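Local atomic coordinates of cyclin homolog (Herpesvirus saimiri, PDB entry 2F2C), a protein that acts as a viral D-type cyclin that may contribute to cellular transformation and rapid T-cell proliferation during latent infection. Residues Val23-Leu34 against Ala149-Leu159. Residues are numbered along the deposited sequence; the frame is centred on the assembly and turned at random.
Sequences VLNNLKLRELLL and AVLATDFLIPL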
# COMPACT_ATOMS: atom_id res chain seq x y z
N VAL A 23 -4.83 0.21 13.73
CA VAL A 23 -4.32 0.93 12.58
C VAL A 23 -3.72 2.26 13.04
O VAL A 23 -2.64 2.64 12.60
CB VAL A 23 -5.44 1.13 11.48
CG1 VAL A 23 -5.20 2.37 10.58
CG2 VAL A 23 -5.64 -0.15 10.64
N LEU A 24 -4.41 2.97 13.93
CA LEU A 24 -3.90 4.23 14.48
C LEU A 24 -2.60 3.95 15.23
O LEU A 24 -1.62 4.74 15.17
CB LEU A 24 -4.88 4.81 15.48
CG LEU A 24 -5.09 6.33 15.54
CD1 LEU A 24 -5.69 6.73 16.87
CD2 LEU A 24 -3.83 7.15 15.25
N ASN A 25 -2.62 2.83 15.96
CA ASN A 25 -1.50 2.41 16.77
C ASN A 25 -0.29 2.23 15.88
O ASN A 25 0.80 2.72 16.23
CB ASN A 25 -1.80 1.09 17.47
CG ASN A 25 -2.11 1.26 18.94
OD1 ASN A 25 -1.24 1.67 19.73
ND2 ASN A 25 -3.34 0.90 19.33
N ASN A 26 -0.48 1.56 14.73
CA ASN A 26 0.63 1.25 13.84
C ASN A 26 1.14 2.48 13.10
O ASN A 26 2.31 2.54 12.73
CB ASN A 26 0.26 0.15 12.84
CG ASN A 26 -0.02 -1.17 13.51
OD1 ASN A 26 0.82 -1.73 14.23
ND2 ASN A 26 -1.22 -1.70 13.28
N LEU A 27 0.27 3.46 12.91
CA LEU A 27 0.65 4.67 12.23
C LEU A 27 1.61 5.45 13.13
O LEU A 27 2.68 5.87 12.67
CB LEU A 27 -0.57 5.51 11.86
CG LEU A 27 -1.21 5.28 10.50
CD1 LEU A 27 -2.53 6.04 10.42
CD2 LEU A 27 -0.29 5.70 9.33
N LYS A 28 1.24 5.59 14.40
CA LYS A 28 2.13 6.18 15.41
C LYS A 28 3.45 5.42 15.48
O LYS A 28 4.51 6.03 15.63
CB LYS A 28 1.50 6.13 16.79
CG LYS A 28 0.28 6.98 17.01
CD LYS A 28 -0.39 6.37 18.22
CE LYS A 28 -1.21 7.31 19.03
NZ LYS A 28 -1.01 6.96 20.49
N LEU A 29 3.41 4.10 15.41
CA LEU A 29 4.62 3.30 15.52
C LEU A 29 5.54 3.50 14.33
O LEU A 29 6.71 3.81 14.50
CB LEU A 29 4.27 1.82 15.65
CG LEU A 29 4.78 1.10 16.91
CD1 LEU A 29 4.04 -0.22 17.11
CD2 LEU A 29 6.30 0.91 16.87
N ARG A 30 4.99 3.37 13.12
CA ARG A 30 5.75 3.54 11.88
C ARG A 30 6.19 5.00 11.69
O ARG A 30 7.20 5.29 11.04
CB ARG A 30 5.00 3.01 10.66
CG ARG A 30 4.61 1.50 10.73
CD ARG A 30 4.01 0.91 9.45
NE ARG A 30 3.23 1.92 8.75
CZ ARG A 30 1.92 2.06 8.81
NH1 ARG A 30 1.19 1.23 9.52
NH2 ARG A 30 1.34 3.04 8.15
N GLU A 31 5.44 5.92 12.29
CA GLU A 31 5.91 7.29 12.42
C GLU A 31 7.31 7.31 13.10
O GLU A 31 8.21 7.98 12.61
CB GLU A 31 4.88 8.12 13.19
CG GLU A 31 5.12 9.61 13.26
CD GLU A 31 4.01 10.33 14.03
OE1 GLU A 31 3.80 11.56 13.85
OE2 GLU A 31 3.30 9.66 14.82
N LEU A 32 7.51 6.54 14.18
CA LEU A 32 8.80 6.56 14.89
C LEU A 32 9.97 6.03 14.05
O LEU A 32 11.09 5.90 14.56
CB LEU A 32 8.76 5.80 16.23
CG LEU A 32 7.67 6.06 17.29
CD1 LEU A 32 7.88 5.15 18.48
CD2 LEU A 32 7.61 7.51 17.72
N LEU A 33 9.72 5.71 12.79
CA LEU A 33 10.78 5.20 11.92
C LEU A 33 11.57 6.33 11.24
O LEU A 33 12.78 6.39 11.41
CB LEU A 33 10.24 4.22 10.86
CG LEU A 33 9.77 2.81 11.26
CD1 LEU A 33 8.91 2.24 10.12
CD2 LEU A 33 10.92 1.87 11.59
N LEU A 34 10.91 7.21 10.50
CA LEU A 34 11.64 8.25 9.76
C LEU A 34 12.51 9.18 10.67
O LEU A 34 12.40 9.11 11.91
CB LEU A 34 10.72 9.00 8.76
CG LEU A 34 9.49 9.89 9.01
CD1 LEU A 34 8.46 9.63 7.93
CD2 LEU A 34 8.84 9.75 10.38
N ALA A 149 6.32 6.24 3.42
CA ALA A 149 6.43 6.95 4.72
C ALA A 149 5.07 7.25 5.33
O ALA A 149 4.08 7.35 4.63
CB ALA A 149 7.21 8.26 4.56
N VAL A 150 5.01 7.42 6.65
CA VAL A 150 3.76 7.89 7.22
C VAL A 150 3.53 9.37 6.80
O VAL A 150 4.38 10.22 7.05
CB VAL A 150 3.72 7.74 8.74
CG1 VAL A 150 2.52 8.48 9.30
CG2 VAL A 150 3.64 6.29 9.12
N LEU A 151 2.40 9.64 6.15
CA LEU A 151 2.08 10.99 5.69
C LEU A 151 1.09 11.64 6.61
O LEU A 151 0.13 10.98 7.03
CB LEU A 151 1.44 10.93 4.31
CG LEU A 151 2.26 10.21 3.27
CD1 LEU A 151 1.53 10.25 1.93
CD2 LEU A 151 3.59 10.93 3.19
N ALA A 152 1.28 12.92 6.89
CA ALA A 152 0.34 13.65 7.74
C ALA A 152 -1.05 13.20 7.34
O ALA A 152 -1.95 13.02 8.15
CB ALA A 152 0.48 15.14 7.53
N THR A 153 -1.20 12.94 6.06
CA THR A 153 -2.49 12.80 5.50
C THR A 153 -3.11 11.43 5.76
O THR A 153 -4.33 11.28 5.64
CB THR A 153 -2.39 13.19 4.02
OG1 THR A 153 -3.59 13.84 3.66
CG2 THR A 153 -2.31 12.01 3.14
N ASP A 154 -2.29 10.45 6.17
CA ASP A 154 -2.77 9.11 6.47
C ASP A 154 -3.53 9.08 7.80
O ASP A 154 -4.27 8.12 8.08
CB ASP A 154 -1.62 8.10 6.60
CG ASP A 154 -0.79 7.93 5.32
OD1 ASP A 154 -1.35 7.62 4.23
OD2 ASP A 154 0.47 8.01 5.35
N PHE A 155 -3.32 10.09 8.63
CA PHE A 155 -3.94 10.12 9.95
C PHE A 155 -5.38 10.56 9.94
O PHE A 155 -6.13 10.14 10.81
CB PHE A 155 -3.16 11.00 10.91
CG PHE A 155 -2.03 10.31 11.59
CD1 PHE A 155 -0.75 10.34 11.03
CD2 PHE A 155 -2.22 9.67 12.79
CE1 PHE A 155 0.30 9.71 11.67
CE2 PHE A 155 -1.17 9.04 13.43
CZ PHE A 155 0.08 9.05 12.86
N LEU A 156 -5.77 11.41 8.98
CA LEU A 156 -7.13 12.02 8.94
C LEU A 156 -8.29 11.15 9.41
O LEU A 156 -9.01 11.51 10.34
CB LEU A 156 -7.44 12.56 7.56
CG LEU A 156 -6.68 13.85 7.22
CD1 LEU A 156 -6.66 14.00 5.72
CD2 LEU A 156 -7.31 15.06 7.90
N ILE A 157 -8.45 10.00 8.78
CA ILE A 157 -9.63 9.20 9.06
C ILE A 157 -9.55 8.47 10.39
O ILE A 157 -10.53 8.54 11.17
CB ILE A 157 -9.97 8.27 7.86
CG1 ILE A 157 -10.26 9.11 6.61
CG2 ILE A 157 -11.15 7.34 8.21
CD1 ILE A 157 -11.63 9.80 6.63
N PRO A 158 -8.45 7.75 10.67
CA PRO A 158 -8.25 7.18 12.00
C PRO A 158 -8.46 8.17 13.16
O PRO A 158 -9.02 7.79 14.19
CB PRO A 158 -6.80 6.70 11.95
CG PRO A 158 -6.62 6.31 10.56
CD PRO A 158 -7.39 7.33 9.74
N LEU A 159 -8.05 9.42 12.99
CA LEU A 159 -8.31 10.42 14.03
C LEU A 159 -9.80 10.72 14.15
O LEU A 159 -10.32 10.73 15.28
CB LEU A 159 -7.51 11.72 13.83
CG LEU A 159 -6.00 11.60 14.02
CD1 LEU A 159 -5.35 12.95 13.90
CD2 LEU A 159 -5.70 10.97 15.37
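Leu27 meets Phe155 with one methyl over the ring: its CD1 sits 4.3 Å above the plane of the Phe155 ring, over the centre. From there its two branches part: CD1 also lies 3.6 Å from the backbone O of Asp154, while CD2 of Leu27 goes to CB of Asp154 and CG1 of Val150. The same ring takes Leu24 differently, with CD2 of Leu24 at the edge, near the ring plane and 3.7 Å from CE2 of Phe155. Pro158 extends this patch, its CB 4.0 Å from CG of Leu24 and its CG facing Val23 CG1 and Leu27 CD1. Val150 packs against the next turn of helix 21-31: with CG1 anti to its backbone N (chi1 169°), CG2 lies beside that N and rests on the helix backbone, 3.7 Å from both Leu27 O and Glu31 N. Farther along, Leu34 CD1 touches Ala149 CB at 3.8 Å.

Polar bonds of Asp154 probably help position segment 149-159. Asp154 OD2 accepts the backbone N-H of Leu151 at 2.6 Å, on the anti side and 29° out of the carboxylate plane, while Asp154 OD1 forms a salt bridge with Arg109. The extended Glu31 side chain crosses Phe155 at about a right angle, but its OE1 is held by Ser194 and the backbone N of Gly196 at the start of helix 195-208, whose Cys199 packs on Phe155. A chain of another protein packs on Val23 and Arg30.

Thus helix 21-31, in the N-terminal cyclin region, is joined to residues 149-159, which run into helix 156-162 in the viral cyclin region. The side chains meeting across are mostly apolar, consistent with a fit made mainly by shape, while the bonds of Asp154 and Glu31 probably help orient them.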